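Local atomic coordinates of putative surface-anchored fimbrial subunit (Corynebacterium diphtheriae, PDB entry 3HR6), a protein that forms the shaft of a sortase-type pilus on the bacterial surface, as a major pilin built of tandem Ig-like modules that also binds calcium. Residues E415-E418 with S419-V422; D245-K248 with D249-L252. One frame throughout, in Å; residues are numbered along the deposited sequence.

Interaction 1 of 2, residues E415-E418 with S419-V422; sequences EANE and STNV
N417 and T420 close a type I beta turn in the loop between strands 410-412 and 424-432, and the N417 side chain builds an Asx turn over it. The backbone supplies one closing bond, from T420 N to N417 O at 3.0 Å; its donor stands above the carbonyl plane.

Side chain meets backbone twice. N417 OD1 accepts S419 N at 2.8 Å, with the N-H bent at 139°, and T420 OG1 in turn accepts N417 N at 2.8 Å in a much straighter bond. T420 can do this because its chi1 of -62° sets OG1 beside its own backbone N, facing the backbone N-H of N417.

A side-chain pair adds to the polar network: S419 OG donates to N417 OD1 at 2.8 Å, on a lone pair of the amide oxygen. OD1 accepts both the backbone N-H and the hydroxyl of S419, two donors in its carbonyl plane, which should hold the N417 amide in a fixed rotation.

Just before the turn, A416, which also packs on Y381 and L369, lies against the threonine: A416 CB is 3.5 Å from T420 OG1 and 3.9 Å from T420 CG2.

Interaction 2 of 2, residues D245-K248 with D249-L252; sequences DQHK and DQEL
The H247 imidazole and the Q250 amide meet nearly at right angles, their planes 84° apart. Within the turn the ring is met at its edge and not over a face: Q250 OE1 lies almost in the ring plane and accepts a hydrogen bond from H247 ND1 at 2.7 Å. Seen from the amide, the same bond is less regular, since ND1 sits above the carbonyl plane, 40° out of it and off the lone pairs. Q250 reaches the ring with CG beside its own backbone N (chi1 -62°) and the chain extended beyond, which carries its CB and CG past H247 O, CG at 3.5 Å.

This side-chain bond spans the two ends of a type II beta turn, H247 to Q250, closed by Q250 N to H247 O at 3.0 Å. The turn leads from the 3-10 segment after helix 238-242 into strand 251-259 of the Cna-B-like domain. Backbone bonds from D249 and Q250 to I175 tie it to the residue that follows strand 166-174 of the same chain, while H247 packs on L209.

Water adds a second layer. One molecule donates to K248 O at 2.7 Å and accepts only weakly from Q250 NE2, at 3.4 Å. Another accepts from K248 NZ at 2.9 Å and lies next to D249 OD2, but so close that the second link is doubtful. K248 NZ and D249 OD2 themselves stand 4.6 Å apart, opposite charges without direct contact.

The turn is thus closed twice, by backbone and by side chains, and the side-chain bond is consistent with a proton on ND1. K248 and D249, oppositely charged but not in contact, may add a weak electrostatic attraction.

Overall arrangement
Interactions 1 and 2 are separate surface turns of the elongated pilin, on opposite sides of the chain's centre, with centres 36 Å apart and nearest atoms about 23 Å apart. The turn in 245-252 opens strand 251-259 of the Cna-B-like domain. That strand pairs with 166-174, which follows the calcium loop holding D153, D155, Q158, G160 and E165, so turn and metal adjoin opposite ends of 166-174. The turn in 415-422 follows 410-412, whose sheet also contains the strands joined by the C333-C393 disulfide. Its T420 O bonds to K305 and weakly to Q268. Neither turn lies at an annotated site.

Interaction 1 of 2, residues E415-E418 with S419-V422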
loop_
_atom_site.group_PDB
_atom_site.type_symbol
_atom_site.label_atom_id
_atom_site.label_comp_id
_atom_site.label_asym_id
_atom_site.label_seq_id
_atom_site.Cartn_x
_atom_site.Cartn_y
_atom_site.Cartn_z
ATOM N N GLU A 415 25.554 -3.364 7.155
ATOM C CA GLU A 415 24.332 -3.718 7.857
ATOM C C GLU A 415 23.398 -2.521 7.871
ATOM O O GLU A 415 23.818 -1.361 7.684
ATOM C CB GLU A 415 24.631 -4.212 9.272
ATOM C CG GLU A 415 25.093 -3.152 10.195
ATOM C CD GLU A 415 25.361 -3.682 11.594
ATOM O OE1 GLU A 415 25.982 -4.774 11.729
ATOM O OE2 GLU A 415 24.967 -2.965 12.551
ATOM N N ALA A 416 22.131 -2.784 8.130
ATOM C CA ALA A 416 21.128 -1.744 8.199
ATOM C C ALA A 416 20.373 -1.911 9.488
ATOM O O ALA A 416 20.582 -2.865 10.235
ATOM C CB ALA A 416 20.173 -1.832 6.990
ATOM N N ASN A 417 19.503 -0.960 9.767
ATOM C CA ASN A 417 18.674 -1.023 10.951
ATOM C C ASN A 417 17.388 -0.251 10.685
ATOM O O ASN A 417 17.167 0.239 9.571
ATOM C CB ASN A 417 19.462 -0.498 12.147
ATOM C CG ASN A 417 19.909 0.917 11.961
ATOM O OD1 ASN A 417 19.073 1.818 11.837
ATOM N ND2 ASN A 417 21.228 1.131 11.934
ATOM N N GLU A 418 16.543 -0.123 11.720
ATOM C CA GLU A 418 15.266 0.551 11.543
ATOM C C GLU A 418 15.359 1.998 11.073
ATOM O O GLU A 418 14.450 2.470 10.411
ATOM C CB GLU A 418 14.421 0.474 12.828
ATOM C CG GLU A 418 14.973 1.281 13.992
ATOM C CD GLU A 418 14.413 0.858 15.368
ATOM O OE1 GLU A 418 13.768 -0.207 15.479
ATOM O OE2 GLU A 418 14.620 1.608 16.335
ATOM N N SER A 419 16.449 2.669 11.378
ATOM C CA SER A 419 16.646 4.048 10.930
ATOM C C SER A 419 17.211 4.216 9.524
ATOM O O SER A 419 17.234 5.337 9.018
ATOM C CB SER A 419 17.523 4.825 11.897
ATOM O OG SER A 419 18.923 4.621 11.692
ATOM N N THR A 420 17.713 3.143 8.920
ATOM C CA THR A 420 18.404 3.218 7.621
ATOM C C THR A 420 17.465 3.807 6.598
ATOM O O THR A 420 16.406 3.271 6.396
ATOM C CB THR A 420 18.870 1.820 7.198
ATOM O OG1 THR A 420 19.788 1.409 8.222
ATOM C CG2 THR A 420 19.597 1.837 5.857
ATOM N N ASN A 421 17.864 4.901 5.959
ATOM C CA ASN A 421 17.016 5.466 4.905
ATOM C C ASN A 421 17.782 5.959 3.675
ATOM O O ASN A 421 17.239 6.681 2.854
ATOM C CB ASN A 421 16.114 6.571 5.479
ATOM C CG ASN A 421 16.859 7.765 6.056
ATOM O OD1 ASN A 421 18.101 7.861 6.095
ATOM N ND2 ASN A 421 16.059 8.698 6.542
ATOM N N VAL A 422 19.049 5.569 3.586
ATOM C CA VAL A 422 19.860 5.736 2.390
ATOM C C VAL A 422 20.591 4.412 2.107
ATOM O O VAL A 422 20.607 3.512 2.945
ATOM C CB VAL A 422 20.829 6.881 2.548
ATOM C CG1 VAL A 422 20.086 8.176 2.805
ATOM C CG2 VAL A 422 21.854 6.592 3.647
#

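Interaction 2 of 2, residues D245-K248 with D249-L252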
loop_
_atom_site.group_PDB
_atom_site.type_symbol
_atom_site.label_atom_id
_atom_site.label_comp_id
_atom_site.label_asym_id
_atom_site.label_seq_id
_atom_site.Cartn_x
_atom_site.Cartn_y
_atom_site.Cartn_z
ATOM N N ASP A 245 -20.292 -8.928 3.584
ATOM C CA ASP A 245 -20.839 -8.472 4.851
ATOM C C ASP A 245 -21.054 -9.578 5.884
ATOM O O ASP A 245 -21.346 -9.277 7.045
ATOM C CB ASP A 245 -22.147 -7.701 4.656
ATOM C CG ASP A 245 -23.196 -8.508 3.936
ATOM O OD1 ASP A 245 -22.865 -9.083 2.893
ATOM O OD2 ASP A 245 -24.342 -8.549 4.403
ATOM N N GLN A 246 -20.964 -10.847 5.478
ATOM C CA GLN A 246 -21.039 -11.948 6.426
ATOM C C GLN A 246 -19.667 -12.406 6.933
ATOM O O GLN A 246 -19.588 -13.349 7.715
ATOM C CB GLN A 246 -21.807 -13.113 5.803
ATOM C CG GLN A 246 -23.210 -12.672 5.395
ATOM C CD GLN A 246 -24.016 -13.711 4.623
ATOM O OE1 GLN A 246 -23.479 -14.508 3.846
ATOM N NE2 GLN A 246 -25.336 -13.690 4.826
ATOM N N HIS A 247 -18.605 -11.738 6.495
ATOM C CA HIS A 247 -17.247 -12.114 6.869
ATOM C C HIS A 247 -16.637 -11.007 7.688
ATOM O O HIS A 247 -15.458 -10.828 7.684
ATOM C CB HIS A 247 -16.384 -12.406 5.625
ATOM C CG HIS A 247 -16.852 -13.613 4.869
ATOM N ND1 HIS A 247 -16.242 -14.852 4.956
ATOM C CD2 HIS A 247 -17.896 -13.771 4.029
ATOM C CE1 HIS A 247 -16.902 -15.716 4.200
ATOM N NE2 HIS A 247 -17.917 -15.090 3.637
ATOM N N LYS A 248 -17.469 -10.341 8.478
ATOM C CA LYS A 248 -16.950 -9.238 9.287
ATOM C C LYS A 248 -15.822 -9.732 10.154
ATOM O O LYS A 248 -15.877 -10.849 10.683
ATOM C CB LYS A 248 -18.049 -8.633 10.115
ATOM C CG LYS A 248 -18.663 -9.547 11.123
ATOM C CD LYS A 248 -19.993 -8.936 11.595
ATOM C CE LYS A 248 -20.745 -9.872 12.479
ATOM N NZ LYS A 248 -19.927 -10.148 13.698
ATOM N N ASP A 249 -14.782 -8.900 10.240
ATOM C CA ASP A 249 -13.603 -9.120 11.056
ATOM C C ASP A 249 -12.683 -10.245 10.605
ATOM O O ASP A 249 -11.653 -10.476 11.234
ATOM C CB ASP A 249 -13.963 -9.241 12.540
ATOM C CG ASP A 249 -14.689 -8.028 13.044
ATOM O OD1 ASP A 249 -14.248 -6.895 12.760
ATOM O OD2 ASP A 249 -15.723 -8.212 13.688
ATOM N N GLN A 250 -13.028 -10.911 9.498
ATOM C CA GLN A 250 -12.100 -11.850 8.847
ATOM C C GLN A 250 -11.077 -11.078 8.036
ATOM O O GLN A 250 -11.247 -9.887 7.772
ATOM C CB GLN A 250 -12.885 -12.839 7.957
ATOM C CG GLN A 250 -13.843 -13.685 8.748
ATOM C CD GLN A 250 -14.613 -14.636 7.864
ATOM O OE1 GLN A 250 -14.232 -14.861 6.720
ATOM N NE2 GLN A 250 -15.690 -15.193 8.378
ATOM N N GLU A 251 -9.989 -11.744 7.637
ATOM C CA GLU A 251 -8.964 -11.104 6.824
ATOM C C GLU A 251 -9.037 -11.621 5.412
ATOM O O GLU A 251 -9.227 -12.816 5.187
ATOM C CB GLU A 251 -7.570 -11.313 7.368
ATOM C CG GLU A 251 -7.414 -10.622 8.690
ATOM C CD GLU A 251 -6.055 -10.761 9.296
ATOM O OE1 GLU A 251 -5.182 -11.514 8.786
ATOM O OE2 GLU A 251 -5.898 -10.097 10.334
ATOM N N LEU A 252 -8.959 -10.683 4.490
ATOM C CA LEU A 252 -8.682 -10.946 3.114
ATOM C C LEU A 252 -7.179 -10.857 2.959
ATOM O O LEU A 252 -6.632 -9.777 3.172
ATOM C CB LEU A 252 -9.386 -9.877 2.265
ATOM C CG LEU A 252 -9.170 -10.013 0.766
ATOM C CD1 LEU A 252 -9.916 -11.199 0.246
ATOM C CD2 LEU A 252 -9.605 -8.696 0.018
HETATM O O HOH W 1 -17.263 -13.199 10.569
HETATM O O HOH W 2 -17.056 -10.109 14.361
#